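1-phosphatidylinositol 4,5-bisphosphate phosphodiesterase (Drosophila melanogaster, PDB 6IRB) belongs to the phospholipase C-beta family of signalling proteins and contains two long alpha-helices that fold back as a hairpin. Local coordinates at residues T114-Q119 against K199-F204. The protein carries 2 engineered substitutions. Sequence-based numbering, arbitrary orientation.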
loop_
_atom_site.group_PDB
_atom_site.type_symbol
_atom_site.label_atom_id
_atom_site.label_comp_id
_atom_site.label_asym_id
_atom_site.label_seq_id
_atom_site.Cartn_x
_atom_site.Cartn_y
_atom_site.Cartn_z
ATOM N N THR A 114 -5.783 -14.012 28.523
ATOM C CA THR A 114 -7.111 -13.949 29.110
ATOM C C THR A 114 -7.729 -15.330 29.232
ATOM O O THR A 114 -7.998 -15.791 30.346
ATOM C CB THR A 114 -8.000 -13.037 28.287
ATOM O OG1 THR A 114 -7.231 -11.904 27.874
ATOM C CG2 THR A 114 -9.185 -12.572 29.117
ATOM N N VAL A 115 -7.995 -15.976 28.094
ATOM C CA VAL A 115 -8.608 -17.305 28.111
ATOM C C VAL A 115 -7.836 -18.256 29.028
ATOM O O VAL A 115 -8.430 -18.924 29.883
ATOM C CB VAL A 115 -8.787 -17.844 26.680
ATOM C CG1 VAL A 115 -9.489 -16.793 25.844
ATOM C CG2 VAL A 115 -7.489 -18.138 26.036
ATOM N N GLN A 116 -6.513 -18.371 28.837
ATOM C CA GLN A 116 -5.692 -19.142 29.771
ATOM C C GLN A 116 -6.065 -18.839 31.215
ATOM O O GLN A 116 -6.378 -19.744 32.000
ATOM C CB GLN A 116 -4.201 -18.858 29.544
ATOM C CG GLN A 116 -3.690 -19.109 28.138
ATOM C CD GLN A 116 -2.243 -19.546 28.129
ATOM O OE1 GLN A 116 -1.445 -19.070 28.932
ATOM N NE2 GLN A 116 -1.898 -20.464 27.232
ATOM N N ALA A 117 -6.071 -17.550 31.563
ATOM C CA ALA A 117 -6.461 -17.135 32.904
ATOM C C ALA A 117 -7.895 -17.559 33.203
ATOM O O ALA A 117 -8.194 -18.032 34.305
ATOM C CB ALA A 117 -6.289 -15.622 33.053
ATOM N N ALA A 118 -8.796 -17.397 32.230
ATOM C CA ALA A 118 -10.182 -17.803 32.434
ATOM C C ALA A 118 -10.290 -19.285 32.775
ATOM O O ALA A 118 -11.160 -19.672 33.562
ATOM C CB ALA A 118 -11.010 -17.482 31.192
ATOM N N GLN A 119 -9.427 -20.128 32.202
ATOM C CA GLN A 119 -9.468 -21.547 32.544
ATOM C C GLN A 119 -8.978 -21.778 33.970
ATOM O O GLN A 119 -9.587 -22.535 34.739
ATOM C CB GLN A 119 -8.635 -22.380 31.563
ATOM C CG GLN A 119 -9.205 -22.561 30.162
ATOM C CD GLN A 119 -8.153 -22.973 29.138
ATOM O OE1 GLN A 119 -7.059 -23.415 29.491
ATOM N NE2 GLN A 119 -8.518 -22.914 27.867
ATOM N N LYS A 199 2.901 -24.438 27.607
ATOM C CA LYS A 199 3.251 -24.897 26.264
ATOM C C LYS A 199 2.531 -24.097 25.178
ATOM O O LYS A 199 3.142 -23.739 24.165
ATOM C CB LYS A 199 3.024 -26.401 26.138
ATOM C CG LYS A 199 4.335 -27.136 26.487
ATOM C CD LYS A 199 4.175 -28.571 26.958
ATOM C CE LYS A 199 5.479 -29.354 26.758
ATOM N NZ LYS A 199 6.719 -28.559 27.041
ATOM N N GLN A 200 1.229 -23.845 25.342
ATOM C CA GLN A 200 0.513 -23.014 24.376
ATOM C C GLN A 200 1.266 -21.724 24.083
ATOM O O GLN A 200 1.409 -21.327 22.920
ATOM C CB GLN A 200 -0.891 -22.700 24.877
ATOM C CG GLN A 200 -1.815 -23.886 24.885
ATOM C CD GLN A 200 -2.960 -23.730 25.868
ATOM O OE1 GLN A 200 -3.329 -22.611 26.232
ATOM N NE2 GLN A 200 -3.567 -24.852 26.261
ATOM N N ILE A 201 1.744 -21.052 25.135
ATOM C CA ILE A 201 2.498 -19.806 24.984
ATOM C C ILE A 201 3.739 -20.037 24.134
ATOM O O ILE A 201 3.962 -19.371 23.114
ATOM C CB ILE A 201 2.885 -19.253 26.367
ATOM C CG1 ILE A 201 1.648 -18.812 27.151
ATOM C CG2 ILE A 201 3.953 -18.166 26.254
ATOM C CD1 ILE A 201 1.777 -18.994 28.648
ATOM N N GLU A 202 4.574 -20.979 24.571
ATOM C CA GLU A 202 5.785 -21.347 23.853
ATOM C C GLU A 202 5.496 -21.613 22.386
ATOM O O GLU A 202 6.104 -21.005 21.499
ATOM C CB GLU A 202 6.374 -22.585 24.524
ATOM C CG GLU A 202 7.360 -23.385 23.714
ATOM C CD GLU A 202 7.501 -24.805 24.248
ATOM O OE1 GLU A 202 7.203 -25.040 25.445
ATOM O OE2 GLU A 202 7.901 -25.688 23.461
ATOM N N GLU A 203 4.538 -22.498 22.113
ATOM C CA GLU A 203 4.208 -22.829 20.731
ATOM C C GLU A 203 3.656 -21.623 19.986
ATOM O O GLU A 203 4.001 -21.396 18.822
ATOM C CB GLU A 203 3.229 -23.991 20.687
ATOM C CG GLU A 203 3.034 -24.497 19.292
ATOM C CD GLU A 203 3.422 -25.941 19.183
ATOM O OE1 GLU A 203 3.326 -26.647 20.211
ATOM O OE2 GLU A 203 3.855 -26.355 18.083
ATOM N N PHE A 204 2.765 -20.860 20.622
ATOM C CA PHE A 204 2.227 -19.677 19.955
ATOM C C PHE A 204 3.339 -18.709 19.585
ATOM O O PHE A 204 3.356 -18.165 18.476
ATOM C CB PHE A 204 1.194 -18.960 20.826
ATOM C CG PHE A 204 0.921 -17.531 20.390
ATOM C CD1 PHE A 204 -0.043 -17.264 19.422
ATOM C CD2 PHE A 204 1.627 -16.462 20.932
ATOM C CE1 PHE A 204 -0.306 -15.965 19.008
ATOM C CE2 PHE A 204 1.371 -15.161 20.515
ATOM C CZ PHE A 204 0.403 -14.914 19.558
#
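Q116 reaches from its helix across to Q200 and I201, and its side chain makes every close contact between 114-119 and 199-204. NE2 of Q116 donates a hydrogen bond to OE1 of Q200 over 2.8 Å, with a bent N-H...O angle of 135°. The donor stands above the carbonyl plane of Q200 rather than on a lone pair, and the two amide planes are turned 66° against each other while the two side chains run antiparallel alongside each other. Q116 starts with CG beside its backbone N (chi1 -56°) and then bends at chi2, which swings the amide toward 199-204, where NE2 and OE1 meet different partners. While NE2 serves Q200, OE1 of Q116 rests against the CG1-CD1 arm of I201, 3.6 Å from CG1 of I201. Glutamine suits this buried place because its methylenes span the gap and its amide offers a donor where the facing residue has an acceptor; NE2 is also bound by the backbone O of H197, so two bonds hold it. I201 supplies a nonpolar flank.

Away from the Q116 amide the interface thins quickly, the two segments burying just 159 Å² in all. OE1 of Q119 stays 5.0 Å from NE2 of Q200 and turns to H197 instead. On the outward face of helix 157-210, K199 and E202 form a long salt bridge, NZ of K199 to OE1 of E202 3.9 Å, suited to an exposed surface.

The contact joins helix 18-150 to helix 157-210, which run antiparallel as a helical hairpin. The nearest CA atoms, those of Q116 and Q200, are 9.1 Å apart, a gap that long side chains bridge, and F204 continues the seam by packing on M108, K109 and M112 of helix 18-150.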